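Local coordinates for protein N-acetylgalactosaminyltransferase 7 (Homo sapiens, PDB 6IWR) that belongs to the polypeptide N-acetylgalactosaminyltransferases, a glycosyltransferase family that joins a GT-A-type domain to a ricin-type beta-trefoil lectin domain, at residues G294-S299 with Y459-H464; D414-Y419 with S449-M454; T482-D487 with R568-H573. All coordinates share one frame; numbering follows the deposited sequence.

Interaction 1: G294-S299 with Y459-H464; sequences GAWDWS and YDITSH
Ile461 meets three residues of the 294-299 segment, Ala295, Trp296 and Trp298, and carries nearly all of this apolar contact. The CH-pi part is made by its terminal methyl: Ile461 CD1 lies over one face of the Trp296 indole, 3.5 Å from the centroid of the six-membered ring and 13° off its normal. Two torsions deliver it there. On Trp296, chi1 of 58° sets CG between the backbone N and the carbonyl carbon; on Ile461, chi2 of 170° stretches CG1 and CD1 into an extended arm that meets the indole at about a right angle.

The aliphatic contacts use the rest of the isoleucine. Its CG1 rests against Ala295 CB at 3.8 Å, where the CA atoms of the two segments are nearest. The other branch, CG2, points toward the end of the strand: it lies 3.5 Å from the carbonyl oxygen Trp296 O and 4.0 Å from Trp298 CZ2. Thr462 widens this last patch, its methyl CG2 sitting 3.9 Å from Trp298 CZ2. Both methyls come at the Trp298 ring obliquely.

Polar groups frame this patch. Ala295 bonds through its backbone to Lys303 of the neighbouring strand 302-306, in a two-stranded antiparallel sheet. Just past the strand, Asp297 OD1 accepts the backbone N of Ser299 in an Asx turn, and also Leu301 N. The indole nitrogen of Trp298 donates to Tyr465 O, and Asp460 makes a salt bridge with Arg293.

No hydrogen bond links the two segments. Within this contact the irregular loop after helix 450-457 is seated by van der Waals and CH-pi packing on a hairpin edge in the glycosyltransferase family 2 part of the chain, while polar ties lie beside it.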
loop_
_atom_site.group_PDB
_atom_site.type_symbol
_atom_site.label_atom_id
_atom_site.label_comp_id
_atom_site.label_asym_id
_atom_site.label_seq_id
_atom_site.Cartn_x
_atom_site.Cartn_y
_atom_site.Cartn_z
ATOM N N GLY A 294 -26.168 -7.405 6.191
ATOM C CA GLY A 294 -25.395 -6.169 6.185
ATOM C C GLY A 294 -25.444 -5.466 7.535
ATOM O O GLY A 294 -26.480 -5.439 8.209
ATOM N N ALA A 295 -24.316 -4.868 7.904
ATOM C CA ALA A 295 -24.126 -4.299 9.227
ATOM C C ALA A 295 -23.145 -3.132 9.108
ATOM O O ALA A 295 -22.848 -2.657 8.006
ATOM C CB ALA A 295 -23.655 -5.386 10.206
ATOM N N TRP A 296 -22.629 -2.683 10.251
ATOM C CA TRP A 296 -21.725 -1.549 10.322
ATOM C C TRP A 296 -21.072 -1.568 11.692
ATOM O O TRP A 296 -21.597 -2.168 12.627
ATOM C CB TRP A 296 -22.477 -0.234 10.100
ATOM C CG TRP A 296 -23.561 -0.065 11.097
ATOM C CD1 TRP A 296 -23.445 0.480 12.341
ATOM C CD2 TRP A 296 -24.929 -0.474 10.963
ATOM N NE1 TRP A 296 -24.653 0.443 12.993
ATOM C CE2 TRP A 296 -25.585 -0.137 12.172
ATOM C CE3 TRP A 296 -25.661 -1.086 9.941
ATOM C CZ2 TRP A 296 -26.940 -0.399 12.391
ATOM C CZ3 TRP A 296 -27.008 -1.344 10.152
ATOM C CH2 TRP A 296 -27.635 -0.996 11.372
ATOM N N ASP A 297 -19.914 -0.920 11.799
ATOM C CA ASP A 297 -19.318 -0.599 13.090
ATOM C C ASP A 297 -19.728 0.833 13.445
ATOM O O ASP A 297 -20.414 1.505 12.672
ATOM C CB ASP A 297 -17.796 -0.827 13.058
ATOM C CG ASP A 297 -17.038 0.220 12.226
ATOM O OD1 ASP A 297 -17.578 1.320 11.975
ATOM O OD2 ASP A 297 -15.874 -0.059 11.825
ATOM N N TRP A 298 -19.295 1.334 14.597
ATOM C CA TRP A 298 -19.816 2.602 15.097
ATOM C C TRP A 298 -19.101 3.829 14.534
ATOM O O TRP A 298 -19.447 4.963 14.901
ATOM C CB TRP A 298 -19.804 2.560 16.623
ATOM C CG TRP A 298 -20.623 1.385 16.999
ATOM C CD1 TRP A 298 -20.182 0.163 17.434
ATOM C CD2 TRP A 298 -22.039 1.266 16.850
ATOM N NE1 TRP A 298 -21.250 -0.693 17.608
ATOM C CE2 TRP A 298 -22.397 -0.036 17.252
ATOM C CE3 TRP A 298 -23.045 2.144 16.416
ATOM C CZ2 TRP A 298 -23.702 -0.477 17.242
ATOM C CZ3 TRP A 298 -24.354 1.707 16.422
ATOM C CH2 TRP A 298 -24.671 0.406 16.819
ATOM N N SER A 299 -18.137 3.631 13.640
ATOM C CA SER A 299 -17.691 4.684 12.736
ATOM C C SER A 299 -18.509 4.703 11.456
ATOM O O SER A 299 -18.302 5.581 10.604
ATOM C CB SER A 299 -16.209 4.517 12.402
ATOM O OG SER A 299 -15.873 3.150 12.370
ATOM N N TYR A 459 -30.272 -6.787 16.207
ATOM C CA TYR A 459 -29.907 -7.402 17.481
ATOM C C TYR A 459 -28.560 -8.132 17.479
ATOM O O TYR A 459 -28.108 -8.530 18.552
ATOM C CB TYR A 459 -31.026 -8.380 17.863
ATOM C CG TYR A 459 -31.247 -9.365 16.735
ATOM C CD1 TYR A 459 -30.395 -10.446 16.568
ATOM C CD2 TYR A 459 -32.264 -9.184 15.799
ATOM C CE1 TYR A 459 -30.561 -11.332 15.541
ATOM C CE2 TYR A 459 -32.435 -10.073 14.763
ATOM C CZ TYR A 459 -31.571 -11.147 14.634
ATOM O OH TYR A 459 -31.708 -12.054 13.597
ATOM N N ASP A 460 -27.910 -8.335 16.329
ATOM C CA ASP A 460 -26.639 -9.066 16.328
ATOM C C ASP A 460 -25.408 -8.189 16.158
ATOM O O ASP A 460 -24.289 -8.694 16.329
ATOM C CB ASP A 460 -26.598 -10.150 15.237
ATOM C CG ASP A 460 -27.131 -9.670 13.909
ATOM O OD1 ASP A 460 -27.750 -8.590 13.896
ATOM O OD2 ASP A 460 -26.958 -10.373 12.884
ATOM N N ILE A 461 -25.562 -6.899 15.860
ATOM C CA ILE A 461 -24.393 -6.104 15.500
ATOM C C ILE A 461 -23.448 -5.935 16.688
ATOM O O ILE A 461 -22.232 -6.128 16.562
ATOM C CB ILE A 461 -24.816 -4.747 14.930
ATOM C CG1 ILE A 461 -25.401 -4.963 13.540
ATOM C CG2 ILE A 461 -23.628 -3.772 14.973
ATOM C CD1 ILE A 461 -26.061 -3.745 12.959
ATOM N N THR A 462 -23.974 -5.540 17.852
ATOM C CA THR A 462 -23.058 -5.270 18.958
ATOM C C THR A 462 -22.334 -6.523 19.402
ATOM O O THR A 462 -21.316 -6.433 20.098
ATOM C CB THR A 462 -23.773 -4.672 20.149
ATOM O OG1 THR A 462 -24.703 -5.637 20.665
ATOM C CG2 THR A 462 -24.493 -3.401 19.735
ATOM N N SER A 463 -22.819 -7.687 18.994
ATOM C CA SER A 463 -22.100 -8.915 19.276
ATOM C C SER A 463 -20.903 -9.109 18.348
ATOM O O SER A 463 -20.025 -9.915 18.650
ATOM C CB SER A 463 -23.075 -10.087 19.210
ATOM O OG SER A 463 -22.704 -11.017 18.228
ATOM N N HIS A 464 -20.810 -8.354 17.259
ATOM C CA HIS A 464 -19.633 -8.402 16.398
ATOM C C HIS A 464 -18.822 -7.118 16.414
ATOM O O HIS A 464 -17.606 -7.163 16.198
ATOM C CB HIS A 464 -20.024 -8.697 14.940
ATOM C CG HIS A 464 -20.583 -10.067 14.725
ATOM N ND1 HIS A 464 -19.791 -11.153 14.429
ATOM C CD2 HIS A 464 -21.855 -10.526 14.749
ATOM C CE1 HIS A 464 -20.550 -12.225 14.287
ATOM N NE2 HIS A 464 -21.806 -11.871 14.478
#

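Interaction 2: D414-Y419 with S449-M454; sequences DEYKDY and SFKWFM
Asp414 takes up the first backbone N-H of helix 450-457: Phe450 N donates to Asp414 OD2 over 2.8 Å at an N-H...O angle of 161°. The donor arrives on the syn side of the carboxylate, tilted out of its plane. The other oxygen, OD1, is in a salt bridge with Arg442, so the group is held from both ends, and the start of the helix would probably help to stabilise its negative charge. A water accepts from Lys451 N at 3.0 Å close by. The second side-chain bond has the same sense, with Lys451 NZ donating to Tyr416 OH at 2.8 Å; the same ammonium forms a salt bridge with Glu455, one turn on.

Ser449 stands at the N-cap of this helix, its OG accepting from Trp452 N in a capping bond. Asp414, where the chain leaves helix 400-412 with a positive phi, thus adds a carboxylate from a separate segment to the same helix end. The contact joins the break between helices 400-412 and 417-423 to the opening turn of helix 450-457.

Below the polar rim the packing is aromatic. Phe450 turns an edge toward the face of Tyr416, centroids 5.2 Å apart and planes at 71°. Met454 shares that face: its CG stands over the ring, 4.0 Å from the centroid, while SD makes a more oblique Met-aromatic contact. The Lys451 chain, bent at chi2 (52°), crosses the Tyr416 side chain at about a right angle, with CD at the ring edge, 3.6 Å from Tyr416 CE1. Glu415, which is exposed, brings OE1 to 3.8 Å from Lys451 CG, and deeper in, Phe450 stacks on Trp413 and meets Tyr361 edge-to-face.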
loop_
_atom_site.group_PDB
_atom_site.type_symbol
_atom_site.label_atom_id
_atom_site.label_comp_id
_atom_site.label_asym_id
_atom_site.label_seq_id
_atom_site.Cartn_x
_atom_site.Cartn_y
_atom_site.Cartn_z
ATOM N N ASP A 414 -30.524 8.608 16.985
ATOM C CA ASP A 414 -30.905 9.033 18.324
ATOM C C ASP A 414 -29.744 8.969 19.308
ATOM O O ASP A 414 -28.669 9.527 19.056
ATOM C CB ASP A 414 -32.046 8.185 18.873
ATOM C CG ASP A 414 -33.210 8.094 17.921
ATOM O OD1 ASP A 414 -33.383 9.028 17.114
ATOM O OD2 ASP A 414 -33.935 7.071 17.967
ATOM N N GLU A 415 -29.963 8.287 20.437
ATOM C CA GLU A 415 -28.997 8.273 21.525
ATOM C C GLU A 415 -27.730 7.607 21.029
ATOM O O GLU A 415 -26.644 7.808 21.588
ATOM C CB GLU A 415 -29.547 7.558 22.768
ATOM C CG GLU A 415 -30.332 6.271 22.526
ATOM C CD GLU A 415 -31.819 6.436 22.821
ATOM O OE1 GLU A 415 -32.453 5.473 23.330
ATOM O OE2 GLU A 415 -32.340 7.542 22.556
ATOM N N TYR A 416 -27.848 6.816 19.971
ATOM C CA TYR A 416 -26.659 6.149 19.475
ATOM C C TYR A 416 -25.677 7.098 18.814
ATOM O O TYR A 416 -24.547 6.671 18.557
ATOM C CB TYR A 416 -27.041 5.029 18.516
ATOM C CG TYR A 416 -27.509 3.797 19.242
ATOM C CD1 TYR A 416 -28.747 3.773 19.898
ATOM C CD2 TYR A 416 -26.710 2.656 19.292
ATOM C CE1 TYR A 416 -29.171 2.638 20.583
ATOM C CE2 TYR A 416 -27.117 1.530 19.968
ATOM C CZ TYR A 416 -28.351 1.523 20.612
ATOM O OH TYR A 416 -28.765 0.389 21.290
ATOM N N LYS A 417 -26.048 8.365 18.556
ATOM C CA LYS A 417 -25.048 9.280 18.008
ATOM C C LYS A 417 -23.798 9.320 18.885
ATOM O O LYS A 417 -22.686 9.415 18.357
ATOM C CB LYS A 417 -25.603 10.700 17.787
ATOM C CG LYS A 417 -26.288 11.415 18.936
ATOM C CD LYS A 417 -26.860 12.764 18.456
ATOM C CE LYS A 417 -28.401 12.750 18.277
ATOM N NZ LYS A 417 -28.966 14.126 18.534
ATOM N N ASP A 418 -23.952 9.187 20.209
ATOM C CA ASP A 418 -22.805 9.165 21.123
ATOM C C ASP A 418 -21.764 8.130 20.713
ATOM O O ASP A 418 -20.555 8.384 20.809
ATOM C CB ASP A 418 -23.263 8.871 22.556
ATOM C CG ASP A 418 -24.228 9.898 23.083
ATOM O OD1 ASP A 418 -24.364 10.967 22.452
ATOM O OD2 ASP A 418 -24.861 9.614 24.123
ATOM N N TYR A 419 -22.204 6.941 20.294
ATOM C CA TYR A 419 -21.230 5.935 19.876
ATOM C C TYR A 419 -20.497 6.373 18.611
ATOM O O TYR A 419 -19.287 6.160 18.483
ATOM C CB TYR A 419 -21.919 4.581 19.686
ATOM C CG TYR A 419 -22.624 4.142 20.943
ATOM C CD1 TYR A 419 -21.900 3.912 22.099
ATOM C CD2 TYR A 419 -24.005 4.012 20.992
ATOM C CE1 TYR A 419 -22.504 3.552 23.258
ATOM C CE2 TYR A 419 -24.632 3.640 22.157
ATOM C CZ TYR A 419 -23.872 3.406 23.290
ATOM O OH TYR A 419 -24.463 3.032 24.475
ATOM N N SER A 449 -38.020 4.271 16.776
ATOM C CA SER A 449 -36.777 4.736 17.368
ATOM C C SER A 449 -35.592 3.887 16.914
ATOM O O SER A 449 -35.724 2.702 16.590
ATOM C CB SER A 449 -36.867 4.680 18.887
ATOM O OG SER A 449 -37.010 3.324 19.284
ATOM N N PHE A 450 -34.413 4.499 16.907
ATOM C CA PHE A 450 -33.253 3.692 16.604
ATOM C C PHE A 450 -33.032 2.637 17.679
ATOM O O PHE A 450 -32.384 1.615 17.423
ATOM C CB PHE A 450 -32.023 4.575 16.421
ATOM C CG PHE A 450 -30.879 3.867 15.734
ATOM C CD1 PHE A 450 -30.928 3.585 14.385
ATOM C CD2 PHE A 450 -29.778 3.452 16.453
ATOM C CE1 PHE A 450 -29.898 2.919 13.758
ATOM C CE2 PHE A 450 -28.745 2.784 15.838
ATOM C CZ PHE A 450 -28.797 2.530 14.488
ATOM N N LYS A 451 -33.571 2.855 18.872
ATOM C CA LYS A 451 -33.423 1.882 19.945
ATOM C C LYS A 451 -34.234 0.611 19.645
ATOM O O LYS A 451 -33.740 -0.516 19.807
ATOM C CB LYS A 451 -33.838 2.557 21.259
ATOM C CG LYS A 451 -33.415 1.880 22.554
ATOM C CD LYS A 451 -31.925 1.570 22.590
ATOM C CE LYS A 451 -31.587 0.627 23.750
ATOM N NZ LYS A 451 -30.175 0.164 23.713
ATOM N N TRP A 452 -35.481 0.772 19.178
ATOM C CA TRP A 452 -36.230 -0.383 18.673
ATOM C C TRP A 452 -35.441 -1.095 17.588
ATOM O O TRP A 452 -35.224 -2.310 17.645
ATOM C CB TRP A 452 -37.600 0.051 18.143
ATOM C CG TRP A 452 -38.303 -1.003 17.336
ATOM C CD1 TRP A 452 -39.183 -1.963 17.789
ATOM C CD2 TRP A 452 -38.189 -1.203 15.926
ATOM N NE1 TRP A 452 -39.611 -2.743 16.743
ATOM C CE2 TRP A 452 -39.004 -2.306 15.590
ATOM C CE3 TRP A 452 -37.445 -0.581 14.919
ATOM C CZ2 TRP A 452 -39.105 -2.787 14.280
ATOM C CZ3 TRP A 452 -37.553 -1.055 13.621
ATOM C CH2 TRP A 452 -38.381 -2.143 13.311
ATOM N N PHE A 453 -34.989 -0.343 16.597
ATOM C CA PHE A 453 -34.268 -0.940 15.480
ATOM C C PHE A 453 -33.101 -1.796 15.963
ATOM O O PHE A 453 -32.931 -2.933 15.509
ATOM C CB PHE A 453 -33.798 0.170 14.548
ATOM C CG PHE A 453 -32.950 -0.295 13.415
ATOM C CD1 PHE A 453 -33.498 -1.050 12.382
ATOM C CD2 PHE A 453 -31.602 0.060 13.358
ATOM C CE1 PHE A 453 -32.709 -1.441 11.309
ATOM C CE2 PHE A 453 -30.799 -0.342 12.297
ATOM C CZ PHE A 453 -31.352 -1.091 11.266
ATOM N N MET A 454 -32.301 -1.278 16.902
ATOM C CA MET A 454 -31.117 -2.006 17.346
ATOM C C MET A 454 -31.478 -3.254 18.139
ATOM O O MET A 454 -30.692 -4.208 18.203
ATOM C CB MET A 454 -30.223 -1.101 18.186
ATOM C CG MET A 454 -29.228 -0.231 17.409
ATOM S SD MET A 454 -28.103 -1.209 16.388
ATOM C CE MET A 454 -28.881 -0.750 14.854
HETATM O O HOH W 1 -34.002 5.653 19.905
#

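Interaction 3: T482-D487 with R568-H573; sequences TAYCID and RSEVLH
Glu570 OE2, lying 3.7 Å from the methyl CG2 of Thr482, is gripped twice by Arg568. The main bond of this salt bridge comes from Arg568 NE at 2.9 Å, nearly straight at 167° and within the guanidinium plane, although it meets the carboxylate from above its own plane. A weak second bond comes from NH2. Thr482 CG2 also touches Arg568 NH2 at 3.5 Å, so the methyl lies against the ion pair, oblique to the guanidinium. The guanidinium is fixed further by Lys588 O, which accepts from NH1, and by a cation-pi contact with Trp589.

This pairing belongs to the ricin-type beta-trefoil domain: the segment around strand 484-487, tied by the disulfide Cys485-Cys502, meets the loop between strands 565-568 and 575-578. Thr482 OG1 accepts from Tyr484 N in an ST turn that leads into the strand and leaves CG2 for the ion pair.

Two groups of the loop approach the Tyr484 ring obliquely from the same side of its plane, near opposite edges. Bent at chi2 (-140°), Glu570 brings OE1 to 3.3 Å from Tyr484 CD2, with carboxylate and ring planes 72° apart, while His573 CE1 lies 3.7 Å from Tyr484 CE1. His573 ND1 donates to Glu570 O at 2.7 Å, which closes the loop and steadies the imidazole; its NE2 is hydrogen-bonded to Glu279 of the second subunit.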
loop_
_atom_site.group_PDB
_atom_site.type_symbol
_atom_site.label_atom_id
_atom_site.label_comp_id
_atom_site.label_asym_id
_atom_site.label_seq_id
_atom_site.Cartn_x
_atom_site.Cartn_y
_atom_site.Cartn_z
ATOM N N THR A 482 6.358 22.341 21.836
ATOM C CA THR A 482 7.094 21.982 20.632
ATOM C C THR A 482 6.135 21.978 19.451
ATOM O O THR A 482 4.918 22.148 19.584
ATOM C CB THR A 482 7.753 20.592 20.702
ATOM O OG1 THR A 482 6.826 19.609 20.207
ATOM C CG2 THR A 482 8.201 20.222 22.114
ATOM N N ALA A 483 6.700 21.740 18.284
ATOM C CA ALA A 483 5.944 21.638 17.050
ATOM C C ALA A 483 6.031 20.220 16.493
ATOM O O ALA A 483 5.927 20.009 15.286
ATOM C CB ALA A 483 6.452 22.662 16.045
ATOM N N TYR A 484 6.262 19.243 17.366
ATOM C CA TYR A 484 6.343 17.852 16.969
ATOM C C TYR A 484 5.153 17.093 17.520
ATOM O O TYR A 484 4.704 17.353 18.638
ATOM C CB TYR A 484 7.641 17.226 17.442
ATOM C CG TYR A 484 8.849 17.782 16.739
ATOM C CD1 TYR A 484 9.095 17.493 15.385
ATOM C CD2 TYR A 484 9.768 18.578 17.418
ATOM C CE1 TYR A 484 10.236 17.992 14.720
ATOM C CE2 TYR A 484 10.907 19.082 16.767
ATOM C CZ TYR A 484 11.130 18.792 15.418
ATOM O OH TYR A 484 12.249 19.292 14.785
ATOM N N CYS A 485 4.629 16.186 16.707
ATOM C CA CYS A 485 3.423 15.424 16.988
ATOM C C CYS A 485 3.715 13.940 16.795
ATOM O O CYS A 485 4.506 13.551 15.927
ATOM C CB CYS A 485 2.262 15.839 16.063
ATOM S SG CYS A 485 1.351 17.310 16.593
ATOM N N ILE A 486 3.089 13.105 17.624
ATOM C CA ILE A 486 3.119 11.687 17.326
ATOM C C ILE A 486 2.331 11.506 16.050
ATOM O O ILE A 486 1.312 12.178 15.831
ATOM C CB ILE A 486 2.556 10.841 18.481
ATOM C CG1 ILE A 486 3.377 11.090 19.768
ATOM C CG2 ILE A 486 2.564 9.366 18.085
ATOM C CD1 ILE A 486 2.980 10.272 20.989
ATOM N N ASP A 487 2.833 10.659 15.158
ATOM C CA ASP A 487 2.045 10.439 13.965
ATOM C C ASP A 487 2.334 9.070 13.374
ATOM O O ASP A 487 3.431 8.514 13.495
ATOM C CB ASP A 487 2.217 11.631 13.010
ATOM C CG ASP A 487 2.759 11.282 11.647
ATOM O OD1 ASP A 487 2.133 10.553 10.843
ATOM O OD2 ASP A 487 3.799 11.869 11.356
ATOM N N ARG A 568 9.975 10.981 23.910
ATOM C CA ARG A 568 10.325 11.281 22.529
ATOM C C ARG A 568 11.764 11.760 22.400
ATOM O O ARG A 568 12.331 12.228 23.362
ATOM C CB ARG A 568 9.370 12.330 21.959
ATOM C CG ARG A 568 9.726 13.752 22.316
ATOM C CD ARG A 568 8.566 14.676 22.085
ATOM N NE ARG A 568 8.791 15.945 22.735
ATOM C CZ ARG A 568 8.110 16.370 23.781
ATOM N NH1 ARG A 568 7.161 15.626 24.295
ATOM N NH2 ARG A 568 8.383 17.538 24.314
ATOM N N SER A 569 12.355 11.640 21.216
ATOM C CA SER A 569 13.662 12.234 20.971
ATOM C C SER A 569 13.690 13.586 20.269
ATOM O O SER A 569 14.498 14.427 20.600
ATOM C CB SER A 569 14.576 11.282 20.232
ATOM O OG SER A 569 15.820 11.900 20.014
ATOM N N GLU A 570 12.805 13.808 19.321
ATOM C CA GLU A 570 12.804 15.042 18.530
ATOM C C GLU A 570 13.883 15.118 17.473
ATOM O O GLU A 570 13.592 15.255 16.301
ATOM C CB GLU A 570 12.934 16.284 19.412
ATOM C CG GLU A 570 12.122 16.268 20.691
ATOM C CD GLU A 570 11.505 17.612 21.008
ATOM O OE1 GLU A 570 11.605 18.515 20.163
ATOM O OE2 GLU A 570 10.916 17.770 22.088
ATOM N N VAL A 571 15.130 15.044 17.886
ATOM C CA VAL A 571 16.228 15.089 16.945
ATOM C C VAL A 571 16.194 13.878 16.032
ATOM O O VAL A 571 16.473 13.966 14.852
ATOM C CB VAL A 571 17.566 15.192 17.669
ATOM C CG1 VAL A 571 17.653 14.135 18.747
ATOM C CG2 VAL A 571 18.710 15.059 16.690
ATOM N N LEU A 572 15.852 12.751 16.621
ATOM C CA LEU A 572 15.700 11.466 15.975
ATOM C C LEU A 572 14.302 11.127 15.469
ATOM O O LEU A 572 14.145 10.114 14.812
ATOM C CB LEU A 572 16.189 10.351 16.892
ATOM C CG LEU A 572 17.686 10.263 17.172
ATOM C CD1 LEU A 572 17.958 9.179 18.188
ATOM C CD2 LEU A 572 18.457 9.987 15.901
ATOM N N HIS A 573 13.302 11.957 15.754
ATOM C CA HIS A 573 11.908 11.694 15.352
ATOM C C HIS A 573 11.387 10.335 15.822
ATOM O O HIS A 573 10.816 9.564 15.076
ATOM C CB HIS A 573 11.721 11.843 13.850
ATOM C CG HIS A 573 11.831 13.248 13.352
ATOM N ND1 HIS A 573 12.457 14.246 14.059
ATOM C CD2 HIS A 573 11.409 13.815 12.203
ATOM C CE1 HIS A 573 12.411 15.366 13.370
ATOM N NE2 HIS A 573 11.775 15.132 12.242
#

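Interactions 1 and 2 share one neighbourhood, their centres 12 Å apart: Trp296 and Trp298 of the hairpin pack directly on Met454 of helix 450-457, and the loop that follows this helix supplies Ile461. Interaction 1 is the buried, wholly apolar side of that cluster. Interaction 2, only partly buried, keeps aromatic packing inside but adds a capped helix end and charged groups toward its rim. Interaction 3 is a surface contact in the lectin domain, with centres 37 and 40 Å from the other two; an ion pair and a tyrosine replace the apolar core, and it alone of the three reaches the second subunit.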